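Ribonucleoside-diphosphate reductase (Pseudomonas aeruginosa, PDB 5IM3) probably catalyses the reduction of ribonucleoside diphosphates to deoxyribonucleotides for DNA synthesis, and binds dATP as an allosteric enzyme with two ATP-cone domains. Local coordinates at residues Lys622-Val627 and Ala696-Cys701; Leu703-Gly708 and Arg754-Lys759. One frame throughout, in Å; residues are numbered along the deposited sequence.

Interaction 1 (Lys622-Val627 and Ala696-Cys701); sequences KLEKTV and AIQASC
Val-627 presses one methyl against the backbone of Ala-696, and this is the tight end of the contact. Its CG1 lies 3.3 Å from Ala-696 N and 3.4 Å from Ala-696 CA, the second a shorter carbon pair than ordinary van der Waals packing gives. The methyl of Ala-696 is less close, with CB 3.8 Å from Val-627 CG1. With CG1 anti to the backbone N (chi1 171°), it is this branch of Val-627 that reaches the neighbouring helix. The small side chain of Ala-696 is consistent with so close an approach: the CA atoms of Val-627 and Ala-696 are 5.9 Å apart, the nearest such pair. The methyl of Ala-699 stands more loosely, CB 4.4 Å from the carbonyl O of Val-627.

Both segments belong to long helices of the domain that forms the ten-stranded alpha-beta barrel of the reductase large chain, helix 620-640 and helix 679-707. Their axes here cross at -46° with a closest approach of 9.6 Å. Leu-623 extends the packing beyond the segment, touching Ala-691 and Ile-692 one to two turns earlier on helix 679-707. On a buried flank of helix 620-640, Thr-626 OG1 donates to Leu-623 O at 2.8 Å, tilted from the carbonyl plane.

The other side of the contact is polar and partly exposed. Glu-624 and Gln-698 each send out an extended chain, and the two meet only at their ends, the carboxylate at OE2 coming up to the amide with the planes 23° apart. The carboxylate has a long, weak ion pair with Lys-628.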
# COMPACT_ATOMS: atom_id res chain seq x y z
N LYS A 622 -44.12 1.81 40.64
CA LYS A 622 -44.56 0.80 39.70
C LYS A 622 -43.45 -0.21 39.40
O LYS A 622 -43.74 -1.36 39.07
CB LYS A 622 -45.03 1.46 38.40
CG LYS A 622 -45.63 0.50 37.39
CD LYS A 622 -46.03 1.21 36.10
CE LYS A 622 -46.65 0.24 35.11
NZ LYS A 622 -46.96 0.90 33.80
N LEU A 623 -42.20 0.22 39.53
CA LEU A 623 -41.08 -0.66 39.23
C LEU A 623 -41.00 -1.82 40.22
O LEU A 623 -40.73 -2.96 39.84
CB LEU A 623 -39.78 0.14 39.23
CG LEU A 623 -38.50 -0.58 38.80
CD1 LEU A 623 -38.59 -1.03 37.35
CD2 LEU A 623 -37.31 0.35 39.01
N GLU A 624 -41.24 -1.54 41.51
CA GLU A 624 -41.19 -2.59 42.51
C GLU A 624 -42.22 -3.67 42.22
O GLU A 624 -41.92 -4.87 42.30
CB GLU A 624 -41.40 -2.00 43.90
CG GLU A 624 -41.51 -3.04 45.01
CD GLU A 624 -41.52 -2.44 46.40
OE1 GLU A 624 -41.57 -1.19 46.51
OE2 GLU A 624 -41.48 -3.21 47.38
N LYS A 625 -43.45 -3.27 41.88
CA LYS A 625 -44.50 -4.25 41.62
C LYS A 625 -44.14 -5.15 40.45
O LYS A 625 -44.37 -6.37 40.50
CB LYS A 625 -45.82 -3.53 41.35
CG LYS A 625 -46.37 -2.81 42.57
CD LYS A 625 -46.82 -1.41 42.22
CE LYS A 625 -47.33 -0.67 43.44
NZ LYS A 625 -47.72 0.72 43.11
N THR A 626 -43.58 -4.59 39.38
CA THR A 626 -43.24 -5.39 38.22
C THR A 626 -42.06 -6.32 38.51
O THR A 626 -42.05 -7.47 38.08
CB THR A 626 -42.92 -4.49 37.03
OG1 THR A 626 -41.85 -3.60 37.39
CG2 THR A 626 -44.15 -3.67 36.63
N VAL A 627 -41.07 -5.83 39.26
CA VAL A 627 -39.91 -6.66 39.59
C VAL A 627 -40.33 -7.82 40.49
O VAL A 627 -39.89 -8.96 40.31
CB VAL A 627 -38.80 -5.82 40.24
CG1 VAL A 627 -37.69 -6.71 40.79
CG2 VAL A 627 -38.23 -4.84 39.23
N ALA A 696 -35.36 -6.38 43.15
CA ALA A 696 -35.12 -7.77 42.78
C ALA A 696 -34.62 -8.57 43.97
O ALA A 696 -35.11 -9.67 44.26
CB ALA A 696 -34.13 -7.84 41.62
N ILE A 697 -33.63 -8.03 44.69
CA ILE A 697 -33.13 -8.71 45.88
C ILE A 697 -34.23 -8.84 46.92
O ILE A 697 -34.41 -9.89 47.54
CB ILE A 697 -31.89 -7.98 46.43
CG1 ILE A 697 -30.73 -8.10 45.43
CG2 ILE A 697 -31.50 -8.53 47.80
CD1 ILE A 697 -29.49 -7.33 45.82
N GLN A 698 -35.01 -7.76 47.12
CA GLN A 698 -36.11 -7.82 48.08
C GLN A 698 -37.14 -8.86 47.68
O GLN A 698 -37.69 -9.56 48.54
CB GLN A 698 -36.75 -6.44 48.20
CG GLN A 698 -37.84 -6.37 49.26
CD GLN A 698 -38.48 -5.00 49.35
OE1 GLN A 698 -38.78 -4.37 48.34
NE2 GLN A 698 -38.69 -4.53 50.57
N ALA A 699 -37.42 -8.98 46.38
CA ALA A 699 -38.37 -9.98 45.91
C ALA A 699 -37.88 -11.39 46.19
O ALA A 699 -38.67 -12.27 46.56
CB ALA A 699 -38.64 -9.80 44.41
N SER A 700 -36.58 -11.63 46.02
CA SER A 700 -36.04 -12.95 46.29
C SER A 700 -36.20 -13.32 47.77
O SER A 700 -36.40 -14.49 48.10
CB SER A 700 -34.57 -13.02 45.87
OG SER A 700 -34.18 -14.35 45.59
N CYS A 701 -36.12 -12.33 48.66
CA CYS A 701 -36.36 -12.59 50.08
C CYS A 701 -37.81 -13.00 50.32
O CYS A 701 -38.09 -13.83 51.19
CB CYS A 701 -36.02 -11.35 50.91
SG CYS A 701 -34.29 -10.83 50.86

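Interaction 2 (Leu703-Gly708 and Arg754-Lys759); sequences LADERG and RERVQK
Asp-705 turns its CG anti to its own carbonyl carbon (chi1 -62°), while Arg-756 starts with CG anti to the backbone N and then bends at chi2 and chi3; together these torsions bring a carboxylate and a guanidinium within salt-bridge distance. The two charged groups meet through one atom each, Asp-705 OD2 and Arg-756 NH1, 3.2 Å apart. The oxygen lies at the edge of the guanidinium and in its plane, whereas the carboxylate plane is turned 29° from it. This is therefore a single-point salt bridge, not a two-pronged pairing. Asp-702, one turn earlier on the same helix, forms a second salt bridge through Arg-756 NH2, so the two terminal nitrogens of the arginine are shared between two acids of helix 679-707. That division probably limits rotation of the guanidinium and balances its charge.

The contact is small, burying 54 Å² over both sides, and Asp-705 is exposed. Lys-759 may add a weak electrostatic contribution, its NZ standing 6.5 Å from Asp-705 OD1. Within segment 754-759, Gln-758 NE2 donates to Arg-754 O at 3.0 Å, from above the carbonyl plane.

Helix 679-707 finishes here: Gly-708 N bonds back to Ala-704 O at 2.8 Å, and Gly-708 then leaves helical angles with phi 91°. At these backbone angles a CB would be jammed against the carbonyl O of Arg-707, which by itself calls for glycine. A glycine with positive phi is a common way for a helix to end. The bridge from Asp-705 ties that end of the helix to the neighbouring helix 751-757, on the periphery of the barrel domain.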
# COMPACT_ATOMS: atom_id res chain seq x y z
N LEU A 703 -39.83 -14.63 48.23
CA LEU A 703 -39.98 -16.02 47.81
C LEU A 703 -39.35 -16.98 48.81
O LEU A 703 -39.87 -18.07 49.04
CB LEU A 703 -39.38 -16.22 46.42
CG LEU A 703 -40.01 -15.38 45.30
CD1 LEU A 703 -39.26 -15.61 43.99
CD2 LEU A 703 -41.49 -15.69 45.13
N ALA A 704 -38.23 -16.58 49.42
CA ALA A 704 -37.61 -17.42 50.44
C ALA A 704 -38.53 -17.61 51.63
O ALA A 704 -38.57 -18.69 52.23
CB ALA A 704 -36.28 -16.81 50.88
N ASP A 705 -39.28 -16.56 52.00
CA ASP A 705 -40.22 -16.69 53.10
C ASP A 705 -41.36 -17.64 52.76
O ASP A 705 -41.89 -18.32 53.64
CB ASP A 705 -40.78 -15.31 53.47
CG ASP A 705 -39.71 -14.35 53.95
OD1 ASP A 705 -38.72 -14.81 54.55
OD2 ASP A 705 -39.87 -13.13 53.74
N GLU A 706 -41.74 -17.71 51.48
CA GLU A 706 -42.88 -18.51 51.05
C GLU A 706 -42.48 -19.90 50.59
O GLU A 706 -43.22 -20.87 50.81
CB GLU A 706 -43.61 -17.79 49.91
CG GLU A 706 -44.83 -18.52 49.37
CD GLU A 706 -45.43 -17.84 48.15
OE1 GLU A 706 -45.19 -16.62 47.97
OE2 GLU A 706 -46.13 -18.52 47.37
N ARG A 707 -41.32 -20.04 49.95
CA ARG A 707 -40.89 -21.31 49.39
C ARG A 707 -39.64 -21.88 50.05
O ARG A 707 -39.32 -23.05 49.81
CB ARG A 707 -40.62 -21.14 47.88
CG ARG A 707 -41.85 -20.71 47.10
CD ARG A 707 -41.54 -20.28 45.67
NE ARG A 707 -42.76 -20.11 44.90
CZ ARG A 707 -42.81 -19.66 43.65
NH1 ARG A 707 -41.70 -19.32 43.01
NH2 ARG A 707 -43.99 -19.54 43.04
N GLY A 708 -38.96 -21.10 50.88
CA GLY A 708 -37.69 -21.53 51.44
C GLY A 708 -36.51 -21.12 50.58
O GLY A 708 -36.60 -21.02 49.36
N ARG A 754 -29.65 -5.51 53.74
CA ARG A 754 -28.49 -6.35 54.01
C ARG A 754 -28.71 -7.25 55.21
O ARG A 754 -28.02 -8.27 55.35
CB ARG A 754 -27.25 -5.48 54.22
CG ARG A 754 -25.96 -6.26 54.46
CD ARG A 754 -24.76 -5.34 54.62
NE ARG A 754 -24.38 -4.70 53.36
CZ ARG A 754 -24.75 -3.48 52.98
NH1 ARG A 754 -25.51 -2.73 53.76
NH2 ARG A 754 -24.35 -3.01 51.81
N GLU A 755 -29.66 -6.91 56.09
CA GLU A 755 -29.95 -7.76 57.24
C GLU A 755 -30.91 -8.88 56.86
O GLU A 755 -30.67 -10.05 57.20
CB GLU A 755 -30.54 -6.92 58.37
CG GLU A 755 -30.67 -7.65 59.69
CD GLU A 755 -31.40 -6.84 60.74
OE1 GLU A 755 -32.28 -6.03 60.36
OE2 GLU A 755 -31.10 -7.00 61.94
N ARG A 756 -32.00 -8.56 56.15
CA ARG A 756 -32.98 -9.57 55.80
C ARG A 756 -32.41 -10.61 54.85
O ARG A 756 -32.84 -11.77 54.87
CB ARG A 756 -34.22 -8.93 55.18
CG ARG A 756 -35.25 -9.95 54.68
CD ARG A 756 -36.68 -9.47 54.83
NE ARG A 756 -37.16 -8.71 53.68
CZ ARG A 756 -38.10 -9.11 52.83
NH1 ARG A 756 -38.70 -10.29 52.97
NH2 ARG A 756 -38.44 -8.32 51.82
N VAL A 757 -31.45 -10.22 54.01
CA VAL A 757 -30.89 -11.17 53.05
C VAL A 757 -30.16 -12.29 53.79
O VAL A 757 -30.20 -13.46 53.38
CB VAL A 757 -29.96 -10.45 52.06
CG1 VAL A 757 -28.81 -9.78 52.79
CG2 VAL A 757 -29.43 -11.42 51.03
N GLN A 758 -29.48 -11.96 54.89
CA GLN A 758 -28.73 -12.97 55.62
C GLN A 758 -29.63 -14.05 56.20
O GLN A 758 -29.15 -15.13 56.55
CB GLN A 758 -27.91 -12.31 56.74
CG GLN A 758 -26.89 -11.31 56.23
CD GLN A 758 -26.13 -10.63 57.35
OE1 GLN A 758 -25.72 -11.26 58.32
NE2 GLN A 758 -25.95 -9.32 57.22
N LYS A 759 -30.94 -13.78 56.29
CA LYS A 759 -31.89 -14.77 56.77
C LYS A 759 -32.34 -15.73 55.67
O LYS A 759 -32.93 -16.77 55.99
CB LYS A 759 -33.11 -14.06 57.37
CG LYS A 759 -32.79 -13.36 58.69
CD LYS A 759 -33.63 -12.09 58.88
CE LYS A 759 -35.11 -12.39 58.99
NZ LYS A 759 -35.91 -11.14 59.11

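Helix 679-707 takes part in both contacts, meeting helix 620-640 in interaction 1 and the end of helix 751-757 in interaction 2, with the two centres 13 Å apart. Interaction 1 is mostly buried and covers 157 Å², about three times the area of interaction 2, which lies at the surface, 35 Å from the chain centre against 25 Å. Their chemistry follows this placement: apolar groups carry most of the inner contact, a charge pair the outer one. The two also touch directly, since Gln-698 CG lies 3.3 Å from Arg-756 NH2 and Cys-701 CB lies 3.5 Å from Arg-756 NH1. Both are away from the dATP sites.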